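Local coordinates for protein lactate dehydrogenase (Eimeria maxima, PDB 6CT6) that probably interconverts pyruvate and lactate with NAD(H), and is bound here to NADH and the pyruvate analogue oxamate, at residues N7-G18 against L33-V41; I184-L192 against L308-M319. All coordinates share one frame; numbering follows the deposited sequence.

Overall arrangement
Near the N terminus the chain runs through strand 11-15, returns through helix 19-31 and then runs strand 35-39 alongside the first, in the same direction. Interaction 1 closes that short excursion at one end of the coenzyme-binding half, with the adenosine of NADH at the C-terminal ends of its two strands. The chain then completes the nucleotide-binding sheet and enters the second half, where the loop after strand 179-184 carries His187 to oxamate. A much longer excursion follows before helix 303-328 returns to that loop in interaction 2. The two contacts neither nest nor cross. Their centres lie 31 Å apart on opposite sides of the chain's centre, and NADH reaches both.

Interaction 1 (N7-G18 against L33-V41); sequences NKRPKIALVGSG and LGDVVLFDV. With NAI (1,4-dihydronicotinamide adenine dinucleotide), chain D.
Asp35 turns its CG beside the backbone N (chi1 -75°), which aims the carboxylate at Asn7 and Arg9, while Asp40 holds CG roughly anti to its N (chi1 -153°), beside its own carbonyl carbon, to reach Ser17 and the NADH ribose. Between these two aspartates lies the first beta-alpha-beta unit of the Rossmann fold: strands 11-15 and 35-39 run parallel, with helix 19-31 as the crossover. Backbone bonds alternate along the pair, from Ile12 N to Asp35 O through to Gly16 N on Phe39 O.

At the N-terminal end of the pair Asp35 is shared. Arg9 NH1 comes in on the syn lone pair of Asp35 OD1 at 2.9 Å, a salt bridge in which guanidinium and carboxylate planes stand 82° apart; NH1 also binds Gly63 O, and Thr65 N adds a second donor to OD1. Asn7 ND2 meets Asp35 OD2 at 3.0 Å, almost straight on.

On the face toward helix 19-31, Leu14 CD1 rests on Val36 CG1 at 3.7 Å and also touches Leu38 CD2, and Ile12 CD1 lies across the Leu33 side chain. On the other face, Val37 CG1 packs on Ala13 CB, and Val15 lies alongside Phe39, its CG1 meeting the edge of the ring.

At the C-terminal end the strand runs into the glycine-rich turn, where Gly16 and Gly18 fit the GxGxxG pattern of dinucleotide-binding folds. Gly18 leaves room for the coenzyme: its CA is 3.4 Å from NADH O5B. Ser17 N takes the anti lone pair of Asp40 OD1 at 2.8 Å, which ties the turn to the residue that holds the adenosine ribose. NADH O3B donates to that same OD1, and NADH O2B donates to Asp40 OD2 at 2.7 Å.

Interaction 2 (I184-L192 against L308-M319); sequences IGVHGDNML and LLQGSIDEVLEM. With NAI (1,4-dihydronicotinamide adenine dinucleotide), chain D; OXM (oxamic acid), chain F.
Val186 and Glu315 meet nearly at right angles, Val186 CG1 lying 3.4 Å from Glu315 OE1, and Asn190 joins them from the far end of the loop. Glu315 stretches out from the helix with CG anti to its N (chi1 -175°) and an extended chain beyond. Its OE1 accepts from Asn190 ND2 at 2.6 Å, a nearly straight bond that arrives on the anti side, 25° out of the carboxylate plane; the backbone N of Asn190 adds a weak bond to the same oxygen. One turn back, Ser312 OG grips both ends of the loop, taking Val186 N at 3.0 Å and giving its proton to Asn190 O at 2.6 Å from above the carbonyl plane.

The loop joins strands 179-184 and 192-193, and in this lactate dehydrogenase C-terminal domain it lies against helix 303-328. Between Val186 and Asn190, His187 points away from the helix: NE2 donates to oxamate O1 at 3.0 Å, and ND1 pairs with Asp160, as in the family's catalytic His-Asp pair. The Val186 and Val316 side chains slide past each other in opposite directions, their CG2 methyls in contact at 3.9 Å, while Leu192 CD1 packs on Leu308 CB at 3.9 Å.

Interaction 1 (N7-G18 against L33-V41)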
loop_
_atom_site.group_PDB
_atom_site.type_symbol
_atom_site.label_atom_id
_atom_site.label_comp_id
_atom_site.label_asym_id
_atom_site.label_seq_id
_atom_site.Cartn_x
_atom_site.Cartn_y
_atom_site.Cartn_z
ATOM N N ASN B 7 24.181 -9.318 1.405
ATOM C CA ASN B 7 23.565 -10.641 1.335
ATOM C C ASN B 7 23.195 -10.926 -0.117
ATOM O O ASN B 7 23.426 -10.108 -1.013
ATOM C CB ASN B 7 22.353 -10.747 2.268
ATOM C CG ASN B 7 21.223 -9.801 1.890
ATOM O OD1 ASN B 7 20.947 -9.574 0.713
ATOM N ND2 ASN B 7 20.560 -9.248 2.899
ATOM N N LYS B 8 22.616 -12.111 -0.338
ATOM C CA LYS B 8 22.283 -12.568 -1.685
ATOM C C LYS B 8 21.182 -11.734 -2.328
ATOM O O LYS B 8 21.131 -11.628 -3.559
ATOM C CB LYS B 8 21.835 -14.030 -1.643
ATOM C CG LYS B 8 22.912 -15.071 -1.908
ATOM C CD LYS B 8 22.303 -16.465 -1.829
ATOM C CE LYS B 8 23.253 -17.536 -2.320
ATOM N NZ LYS B 8 24.566 -17.498 -1.635
ATOM N N ARG B 9 20.289 -11.158 -1.528
ATOM C CA ARG B 9 19.065 -10.583 -2.064
ATOM C C ARG B 9 19.365 -9.382 -2.960
ATOM O O ARG B 9 20.386 -8.707 -2.792
ATOM C CB ARG B 9 18.144 -10.145 -0.931
ATOM C CG ARG B 9 17.798 -11.233 0.068
ATOM C CD ARG B 9 16.943 -10.674 1.194
ATOM N NE ARG B 9 16.696 -11.660 2.242
ATOM C CZ ARG B 9 16.312 -11.364 3.481
ATOM N NH1 ARG B 9 16.134 -10.101 3.851
ATOM N NH2 ARG B 9 16.112 -12.337 4.362
ATOM N N PRO B 10 18.485 -9.084 -3.917
ATOM C CA PRO B 10 18.592 -7.808 -4.630
ATOM C C PRO B 10 18.449 -6.647 -3.661
ATOM O O PRO B 10 17.812 -6.761 -2.612
ATOM C CB PRO B 10 17.424 -7.849 -5.624
ATOM C CG PRO B 10 17.044 -9.280 -5.730
ATOM C CD PRO B 10 17.342 -9.880 -4.392
ATOM N N LYS B 11 19.050 -5.518 -4.024
ATOM C CA LYS B 11 18.972 -4.294 -3.230
ATOM C C LYS B 11 18.232 -3.241 -4.050
ATOM O O LYS B 11 18.721 -2.801 -5.096
ATOM C CB LYS B 11 20.369 -3.826 -2.826
ATOM C CG LYS B 11 21.212 -4.912 -2.147
ATOM C CD LYS B 11 20.499 -5.525 -0.936
ATOM C CE LYS B 11 21.273 -6.672 -0.297
ATOM N NZ LYS B 11 22.274 -7.322 -1.185
ATOM N N ILE B 12 17.050 -2.851 -3.575
ATOM C CA ILE B 12 16.158 -1.937 -4.282
ATOM C C ILE B 12 16.175 -0.605 -3.545
ATOM O O ILE B 12 15.798 -0.536 -2.369
ATOM C CB ILE B 12 14.733 -2.503 -4.364
ATOM C CG1 ILE B 12 14.741 -3.874 -5.050
ATOM C CG2 ILE B 12 13.801 -1.534 -5.093
ATOM C CD1 ILE B 12 13.581 -4.752 -4.645
ATOM N N ALA B 13 16.592 0.454 -4.235
ATOM C CA ALA B 13 16.686 1.788 -3.648
ATOM C C ALA B 13 15.534 2.649 -4.152
ATOM O O ALA B 13 15.409 2.883 -5.358
ATOM C CB ALA B 13 18.026 2.441 -3.985
ATOM N N LEU B 14 14.706 3.125 -3.228
ATOM C CA LEU B 14 13.563 3.973 -3.552
ATOM C C LEU B 14 13.927 5.413 -3.186
ATOM O O LEU B 14 13.967 5.778 -2.008
ATOM C CB LEU B 14 12.317 3.488 -2.817
ATOM C CG LEU B 14 11.962 2.011 -3.043
ATOM C CD1 LEU B 14 10.657 1.641 -2.348
ATOM C CD2 LEU B 14 11.889 1.653 -4.528
ATOM N N VAL B 15 14.208 6.225 -4.202
ATOM C CA VAL B 15 14.578 7.625 -4.012
ATOM C C VAL B 15 13.283 8.431 -4.012
ATOM O O VAL B 15 12.753 8.787 -5.067
ATOM C CB VAL B 15 15.560 8.105 -5.083
ATOM C CG1 VAL B 15 15.806 9.608 -4.967
ATOM C CG2 VAL B 15 16.876 7.361 -4.945
ATOM N N GLY B 16 12.791 8.733 -2.816
ATOM C CA GLY B 16 11.467 9.290 -2.626
ATOM C C GLY B 16 10.631 8.329 -1.809
ATOM O O GLY B 16 10.391 7.196 -2.241
ATOM N N SER B 17 10.199 8.752 -0.621
ATOM C CA SER B 17 9.492 7.876 0.306
ATOM C C SER B 17 8.089 8.392 0.601
ATOM O O SER B 17 7.555 8.176 1.694
ATOM C CB SER B 17 10.281 7.706 1.603
ATOM O OG SER B 17 11.571 7.174 1.350
ATOM N N GLY B 18 7.478 9.072 -0.364
ATOM C CA GLY B 18 6.113 9.531 -0.213
ATOM C C GLY B 18 5.096 8.452 -0.525
ATOM O O GLY B 18 5.296 7.278 -0.190
ATOM N N LEU B 33 10.754 -9.446 -2.893
ATOM C CA LEU B 33 11.505 -9.131 -4.099
ATOM C C LEU B 33 12.958 -8.805 -3.789
ATOM O O LEU B 33 13.844 -9.108 -4.596
ATOM C CB LEU B 33 10.841 -7.968 -4.835
ATOM C CG LEU B 33 11.450 -7.604 -6.185
ATOM C CD1 LEU B 33 11.452 -8.803 -7.129
ATOM C CD2 LEU B 33 10.685 -6.449 -6.792
ATOM N N GLY B 34 13.214 -8.207 -2.635
ATOM C CA GLY B 34 14.560 -7.856 -2.233
ATOM C C GLY B 34 14.503 -6.904 -1.062
ATOM O O GLY B 34 13.437 -6.425 -0.667
ATOM N N ASP B 35 15.676 -6.649 -0.490
ATOM C CA ASP B 35 15.774 -5.641 0.553
ATOM C C ASP B 35 15.634 -4.249 -0.054
ATOM O O ASP B 35 15.936 -4.024 -1.230
ATOM C CB ASP B 35 17.096 -5.777 1.311
ATOM C CG ASP B 35 17.099 -6.960 2.269
ATOM O OD1 ASP B 35 16.012 -7.508 2.560
ATOM O OD2 ASP B 35 18.193 -7.336 2.741
ATOM N N VAL B 36 15.160 -3.309 0.762
ATOM C CA VAL B 36 14.729 -1.996 0.294
ATOM C C VAL B 36 15.337 -0.924 1.184
ATOM O O VAL B 36 15.411 -1.094 2.406
ATOM C CB VAL B 36 13.190 -1.874 0.308
ATOM C CG1 VAL B 36 12.743 -0.480 -0.128
ATOM C CG2 VAL B 36 12.552 -2.939 -0.563
ATOM N N VAL B 37 15.761 0.185 0.579
ATOM C CA VAL B 37 16.022 1.419 1.314
ATOM C C VAL B 37 15.040 2.480 0.839
ATOM O O VAL B 37 14.955 2.775 -0.360
ATOM C CB VAL B 37 17.476 1.908 1.171
ATOM C CG1 VAL B 37 17.846 2.192 -0.280
ATOM C CG2 VAL B 37 17.671 3.158 2.027
ATOM N N LEU B 38 14.294 3.040 1.785
ATOM C CA LEU B 38 13.448 4.200 1.549
ATOM C C LEU B 38 14.269 5.448 1.848
ATOM O O LEU B 38 14.557 5.740 3.012
ATOM C CB LEU B 38 12.208 4.145 2.436
ATOM C CG LEU B 38 11.028 3.299 1.971
ATOM C CD1 LEU B 38 10.071 3.103 3.130
ATOM C CD2 LEU B 38 10.331 3.967 0.798
ATOM N N PHE B 39 14.657 6.175 0.805
ATOM C CA PHE B 39 15.443 7.387 0.958
ATOM C C PHE B 39 14.560 8.611 0.757
ATOM O O PHE B 39 13.710 8.639 -0.138
ATOM C CB PHE B 39 16.606 7.429 -0.033
ATOM C CG PHE B 39 17.272 8.770 -0.108
ATOM C CD1 PHE B 39 18.210 9.150 0.836
ATOM C CD2 PHE B 39 16.946 9.657 -1.116
ATOM C CE1 PHE B 39 18.816 10.391 0.769
ATOM C CE2 PHE B 39 17.548 10.899 -1.188
ATOM C CZ PHE B 39 18.481 11.266 -0.245
ATOM N N ASP B 40 14.767 9.624 1.594
ATOM C CA ASP B 40 13.995 10.852 1.488
ATOM C C ASP B 40 14.785 11.987 2.126
ATOM O O ASP B 40 15.754 11.768 2.854
ATOM C CB ASP B 40 12.621 10.704 2.147
ATOM C CG ASP B 40 11.588 11.630 1.545
ATOM O OD1 ASP B 40 10.741 11.140 0.772
ATOM O OD2 ASP B 40 11.624 12.848 1.836
ATOM N N VAL B 41 14.357 13.212 1.826
ATOM C CA VAL B 41 14.966 14.401 2.414
ATOM C C VAL B 41 14.243 14.858 3.677
ATOM O O VAL B 41 14.792 15.670 4.438
ATOM C CB VAL B 41 15.015 15.553 1.393
ATOM C CG1 VAL B 41 15.913 15.183 0.227
ATOM C CG2 VAL B 41 13.612 15.902 0.895
HETATM P PA NAI D . 4.930 12.573 -2.707
HETATM O O1A NAI D . 5.005 14.065 -2.469
HETATM O O2A NAI D . 4.027 11.724 -1.844
HETATM O O5B NAI D . 6.426 11.997 -2.579
HETATM C C5B NAI D . 7.535 12.718 -3.108
HETATM C C4B NAI D . 8.679 12.598 -2.117
HETATM O O4B NAI D . 9.922 13.005 -2.691
HETATM C C3B NAI D . 8.462 13.472 -0.885
HETATM O O3B NAI D . 8.387 12.645 0.278
HETATM C C2B NAI D . 9.673 14.385 -0.838
HETATM O O2B NAI D . 10.123 14.646 0.492
HETATM C C1B NAI D . 10.679 13.565 -1.623
HETATM N N9A NAI D . 11.859 14.308 -2.116
HETATM C C8A NAI D . 11.980 15.608 -2.453
HETATM N N7A NAI D . 13.255 15.870 -2.851
HETATM C C5A NAI D . 13.958 14.725 -2.760
HETATM C C6A NAI D . 15.340 14.276 -3.017
HETATM N N6A NAI D . 16.278 15.134 -3.469
HETATM N N1A NAI D . 15.640 12.977 -2.786
HETATM C C2A NAI D . 14.724 12.098 -2.337
HETATM N N3A NAI D . 13.454 12.441 -2.083
HETATM C C4A NAI D . 13.027 13.707 -2.273
HETATM O O3 NAI D . 4.567 12.330 -4.263
HETATM P PN NAI D . 4.067 10.931 -4.904
HETATM O O1N NAI D . 2.563 10.858 -4.785
HETATM O O2N NAI D . 4.924 9.809 -4.367
HETATM O O5D NAI D . 4.424 11.172 -6.456
HETATM C C5D NAI D . 5.787 11.324 -6.838
HETATM C C4D NAI D . 5.927 11.713 -8.303
HETATM O O4D NAI D . 5.359 10.715 -9.162
HETATM C C3D NAI D . 5.202 13.015 -8.603
HETATM O O3D NAI D . 6.037 13.827 -9.431
HETATM C C2D NAI D . 3.965 12.579 -9.354
HETATM O O2D NAI D . 3.450 13.586 -10.226
HETATM C C1D NAI D . 4.513 11.378 -10.105
HETATM N N1N NAI D . 3.525 10.457 -10.682
HETATM C C2N NAI D . 3.885 9.897 -11.837
HETATM C C3N NAI D . 3.085 8.999 -12.509
HETATM C C7N NAI D . 3.599 8.447 -13.805
HETATM O O7N NAI D . 4.778 8.598 -14.086
HETATM N N7N NAI D . 2.769 7.821 -14.630
HETATM C C4N NAI D . 1.744 8.592 -11.959
HETATM C C5N NAI D . 1.457 9.266 -10.696
HETATM C C6N NAI D . 2.353 10.157 -10.106
#

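Interaction 2 (I184-L192 against L308-M319)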
loop_
_atom_site.group_PDB
_atom_site.type_symbol
_atom_site.label_atom_id
_atom_site.label_comp_id
_atom_site.label_asym_id
_atom_site.label_seq_id
_atom_site.Cartn_x
_atom_site.Cartn_y
_atom_site.Cartn_z
ATOM N N ILE B 184 0.715 4.946 -25.921
ATOM C CA ILE B 184 2.084 5.367 -26.202
ATOM C C ILE B 184 2.170 6.889 -26.193
ATOM O O ILE B 184 1.157 7.586 -26.060
ATOM C CB ILE B 184 2.591 4.801 -27.542
ATOM C CG1 ILE B 184 1.750 5.321 -28.716
ATOM C CG2 ILE B 184 2.576 3.280 -27.508
ATOM C CD1 ILE B 184 2.361 5.046 -30.081
ATOM N N GLY B 185 3.386 7.409 -26.331
ATOM C CA GLY B 185 3.592 8.837 -26.468
ATOM C C GLY B 185 4.031 9.500 -25.180
ATOM O O GLY B 185 4.836 8.945 -24.425
ATOM N N VAL B 186 3.511 10.690 -24.926
ATOM C CA VAL B 186 3.849 11.450 -23.731
ATOM C C VAL B 186 2.887 11.052 -22.625
ATOM O O VAL B 186 1.695 10.837 -22.871
ATOM C CB VAL B 186 3.786 12.966 -24.002
ATOM C CG1 VAL B 186 2.339 13.428 -24.199
ATOM C CG2 VAL B 186 4.446 13.740 -22.870
ATOM N N HIS B 187 3.397 10.954 -21.398
ATOM C CA HIS B 187 2.517 10.823 -20.240
ATOM C C HIS B 187 1.925 12.202 -19.973
ATOM O O HIS B 187 2.355 12.950 -19.091
ATOM C CB HIS B 187 3.260 10.273 -19.031
ATOM C CG HIS B 187 2.370 10.020 -17.853
ATOM N ND1 HIS B 187 1.284 9.173 -17.914
ATOM C CD2 HIS B 187 2.388 10.518 -16.594
ATOM C CE1 HIS B 187 0.678 9.153 -16.740
ATOM N NE2 HIS B 187 1.329 9.960 -15.921
ATOM N N GLY B 188 0.925 12.540 -20.772
ATOM C CA GLY B 188 0.317 13.847 -20.688
ATOM C C GLY B 188 -0.947 13.907 -21.511
ATOM O O GLY B 188 -1.497 12.878 -21.910
ATOM N N ASP B 189 -1.395 15.135 -21.777
ATOM C CA ASP B 189 -2.671 15.325 -22.461
ATOM C C ASP B 189 -2.654 14.740 -23.868
ATOM O O ASP B 189 -3.706 14.348 -24.387
ATOM C CB ASP B 189 -3.021 16.811 -22.509
ATOM C CG ASP B 189 -3.451 17.351 -21.161
ATOM O OD1 ASP B 189 -4.218 16.656 -20.460
ATOM O OD2 ASP B 189 -3.020 18.465 -20.796
ATOM N N ASN B 190 -1.485 14.669 -24.500
ATOM C CA ASN B 190 -1.366 14.127 -25.846
ATOM C C ASN B 190 -1.060 12.631 -25.859
ATOM O O ASN B 190 -0.645 12.108 -26.900
ATOM C CB ASN B 190 -0.286 14.884 -26.626
ATOM C CG ASN B 190 -0.717 16.289 -27.016
ATOM O OD1 ASN B 190 -1.509 16.472 -27.940
ATOM N ND2 ASN B 190 -0.195 17.285 -26.314
ATOM N N MET B 191 -1.256 11.929 -24.740
ATOM C CA MET B 191 -1.033 10.489 -24.738
ATOM C C MET B 191 -1.971 9.822 -25.739
ATOM O O MET B 191 -3.102 10.265 -25.958
ATOM C CB MET B 191 -1.231 9.902 -23.336
ATOM C CG MET B 191 -2.678 9.804 -22.866
ATOM S SD MET B 191 -2.841 8.996 -21.253
ATOM C CE MET B 191 -2.017 10.168 -20.178
ATOM N N LEU B 192 -1.486 8.740 -26.351
ATOM C CA LEU B 192 -2.143 8.121 -27.500
ATOM C C LEU B 192 -2.579 6.699 -27.173
ATOM O O LEU B 192 -1.800 5.749 -27.346
ATOM C CB LEU B 192 -1.206 8.127 -28.705
ATOM C CG LEU B 192 -1.696 7.436 -29.977
ATOM C CD1 LEU B 192 -3.069 7.945 -30.388
ATOM C CD2 LEU B 192 -0.687 7.656 -31.090
ATOM N N LEU B 308 -1.235 11.801 -34.750
ATOM C CA LEU B 308 -1.524 11.930 -33.327
ATOM C C LEU B 308 -0.251 11.839 -32.496
ATOM O O LEU B 308 -0.044 12.639 -31.576
ATOM C CB LEU B 308 -2.525 10.857 -32.906
ATOM C CG LEU B 308 -3.924 11.047 -33.499
ATOM C CD1 LEU B 308 -4.745 9.766 -33.437
ATOM C CD2 LEU B 308 -4.649 12.173 -32.779
ATOM N N LEU B 309 0.622 10.880 -32.813
ATOM C CA LEU B 309 1.851 10.729 -32.043
ATOM C C LEU B 309 2.727 11.973 -32.123
ATOM O O LEU B 309 3.464 12.272 -31.177
ATOM C CB LEU B 309 2.641 9.510 -32.524
ATOM C CG LEU B 309 3.878 9.181 -31.682
ATOM C CD1 LEU B 309 3.487 8.888 -30.239
ATOM C CD2 LEU B 309 4.637 8.007 -32.270
ATOM N N GLN B 310 2.675 12.705 -33.238
ATOM C CA GLN B 310 3.485 13.914 -33.343
ATOM C C GLN B 310 3.057 14.943 -32.305
ATOM O O GLN B 310 3.881 15.739 -31.841
ATOM C CB GLN B 310 3.397 14.493 -34.756
ATOM C CG GLN B 310 4.481 15.523 -35.081
ATOM C CD GLN B 310 5.890 14.965 -34.960
ATOM O OE1 GLN B 310 6.773 15.609 -34.396
ATOM N NE2 GLN B 310 6.107 13.767 -35.498
ATOM N N GLY B 311 1.777 14.935 -31.926
ATOM C CA GLY B 311 1.340 15.750 -30.804
ATOM C C GLY B 311 2.101 15.436 -29.529
ATOM O O GLY B 311 2.510 16.343 -28.801
ATOM N N SER B 312 2.302 14.149 -29.241
ATOM C CA SER B 312 3.104 13.770 -28.081
ATOM C C SER B 312 4.543 14.244 -28.237
ATOM O O SER B 312 5.117 14.834 -27.314
ATOM C CB SER B 312 3.059 12.253 -27.879
ATOM O OG SER B 312 1.893 11.859 -27.175
ATOM N N ILE B 313 5.141 14.000 -29.405
ATOM C CA ILE B 313 6.533 14.380 -29.619
ATOM C C ILE B 313 6.699 15.890 -29.492
ATOM O O ILE B 313 7.703 16.376 -28.959
ATOM C CB ILE B 313 7.030 13.863 -30.983
ATOM C CG1 ILE B 313 6.928 12.335 -31.037
ATOM C CG2 ILE B 313 8.475 14.299 -31.224
ATOM C CD1 ILE B 313 7.274 11.726 -32.387
ATOM N N ASP B 314 5.719 16.659 -29.973
ATOM C CA ASP B 314 5.811 18.111 -29.853
ATOM C C ASP B 314 5.714 18.549 -28.396
ATOM O O ASP B 314 6.417 19.475 -27.975
ATOM C CB ASP B 314 4.723 18.787 -30.687
ATOM C CG ASP B 314 4.928 18.598 -32.177
ATOM O OD1 ASP B 314 6.068 18.299 -32.594
ATOM O OD2 ASP B 314 3.950 18.755 -32.936
ATOM N N GLU B 315 4.851 17.898 -27.612
ATOM C CA GLU B 315 4.749 18.235 -26.196
ATOM C C GLU B 315 6.086 18.045 -25.489
ATOM O O GLU B 315 6.479 18.870 -24.656
ATOM C CB GLU B 315 3.660 17.395 -25.525
ATOM C CG GLU B 315 3.400 17.776 -24.068
ATOM C CD GLU B 315 2.168 17.106 -23.488
ATOM O OE1 GLU B 315 1.282 16.698 -24.268
ATOM O OE2 GLU B 315 2.087 16.986 -22.248
ATOM N N VAL B 316 6.806 16.970 -25.815
ATOM C CA VAL B 316 8.117 16.741 -25.211
ATOM C C VAL B 316 9.103 17.810 -25.664
ATOM O O VAL B 316 9.854 18.369 -24.855
ATOM C CB VAL B 316 8.626 15.326 -25.548
ATOM C CG1 VAL B 316 10.054 15.123 -25.037
ATOM C CG2 VAL B 316 7.699 14.274 -24.956
ATOM N N LEU B 317 9.122 18.106 -26.965
ATOM C CA LEU B 317 10.038 19.117 -27.482
ATOM C C LEU B 317 9.742 20.486 -26.885
ATOM O O LEU B 317 10.663 21.240 -26.551
ATOM C CB LEU B 317 9.950 19.170 -29.005
ATOM C CG LEU B 317 10.413 17.916 -29.745
ATOM C CD1 LEU B 317 10.054 18.022 -31.216
ATOM C CD2 LEU B 317 11.909 17.709 -29.569
ATOM N N GLU B 318 8.461 20.831 -26.753
ATOM C CA GLU B 318 8.096 22.085 -26.103
ATOM C C GLU B 318 8.678 22.158 -24.697
ATOM O O GLU B 318 9.127 23.223 -24.256
ATOM C CB GLU B 318 6.573 22.230 -26.069
ATOM C CG GLU B 318 6.081 23.658 -25.881
ATOM C CD GLU B 318 4.611 23.818 -26.226
ATOM O OE1 GLU B 318 3.941 22.792 -26.471
ATOM O OE2 GLU B 318 4.126 24.968 -26.258
ATOM N N MET B 319 8.691 21.030 -23.980
ATOM C CA MET B 319 9.237 21.017 -22.627
ATOM C C MET B 319 10.756 21.129 -22.640
ATOM O O MET B 319 11.342 21.780 -21.764
ATOM C CB MET B 319 8.801 19.747 -21.894
ATOM C CG MET B 319 7.344 19.755 -21.441
ATOM S SD MET B 319 6.905 18.367 -20.366
ATOM C CE MET B 319 6.921 16.993 -21.515
HETATM P PA NAI D . 4.930 12.573 -2.707
HETATM O O1A NAI D . 5.005 14.065 -2.469
HETATM O O2A NAI D . 4.027 11.724 -1.844
HETATM O O5B NAI D . 6.426 11.997 -2.579
HETATM C C5B NAI D . 7.535 12.718 -3.108
HETATM C C4B NAI D . 8.679 12.598 -2.117
HETATM O O4B NAI D . 9.922 13.005 -2.691
HETATM C C3B NAI D . 8.462 13.472 -0.885
HETATM O O3B NAI D . 8.387 12.645 0.278
HETATM C C2B NAI D . 9.673 14.385 -0.838
HETATM O O2B NAI D . 10.123 14.646 0.492
HETATM C C1B NAI D . 10.679 13.565 -1.623
HETATM N N9A NAI D . 11.859 14.308 -2.116
HETATM C C8A NAI D . 11.980 15.608 -2.453
HETATM N N7A NAI D . 13.255 15.870 -2.851
HETATM C C5A NAI D . 13.958 14.725 -2.760
HETATM C C6A NAI D . 15.340 14.276 -3.017
HETATM N N6A NAI D . 16.278 15.134 -3.469
HETATM N N1A NAI D . 15.640 12.977 -2.786
HETATM C C2A NAI D . 14.724 12.098 -2.337
HETATM N N3A NAI D . 13.454 12.441 -2.083
HETATM C C4A NAI D . 13.027 13.707 -2.273
HETATM O O3 NAI D . 4.567 12.330 -4.263
HETATM P PN NAI D . 4.067 10.931 -4.904
HETATM O O1N NAI D . 2.563 10.858 -4.785
HETATM O O2N NAI D . 4.924 9.809 -4.367
HETATM O O5D NAI D . 4.424 11.172 -6.456
HETATM C C5D NAI D . 5.787 11.324 -6.838
HETATM C C4D NAI D . 5.927 11.713 -8.303
HETATM O O4D NAI D . 5.359 10.715 -9.162
HETATM C C3D NAI D . 5.202 13.015 -8.603
HETATM O O3D NAI D . 6.037 13.827 -9.431
HETATM C C2D NAI D . 3.965 12.579 -9.354
HETATM O O2D NAI D . 3.450 13.586 -10.226
HETATM C C1D NAI D . 4.513 11.378 -10.105
HETATM N N1N NAI D . 3.525 10.457 -10.682
HETATM C C2N NAI D . 3.885 9.897 -11.837
HETATM C C3N NAI D . 3.085 8.999 -12.509
HETATM C C7N NAI D . 3.599 8.447 -13.805
HETATM O O7N NAI D . 4.778 8.598 -14.086
HETATM N N7N NAI D . 2.769 7.821 -14.630
HETATM C C4N NAI D . 1.744 8.592 -11.959
HETATM C C5N NAI D . 1.457 9.266 -10.696
HETATM C C6N NAI D . 2.353 10.157 -10.106
HETATM C C1 OXM F . -0.472 11.111 -12.795
HETATM N N1 OXM F . -0.974 12.039 -11.791
HETATM O O1 OXM F . 0.586 11.298 -13.303
HETATM C C2 OXM F . -1.306 9.893 -13.201
HETATM O O2 OXM F . -1.493 9.633 -14.417
HETATM O O3 OXM F . -1.804 9.143 -12.322
#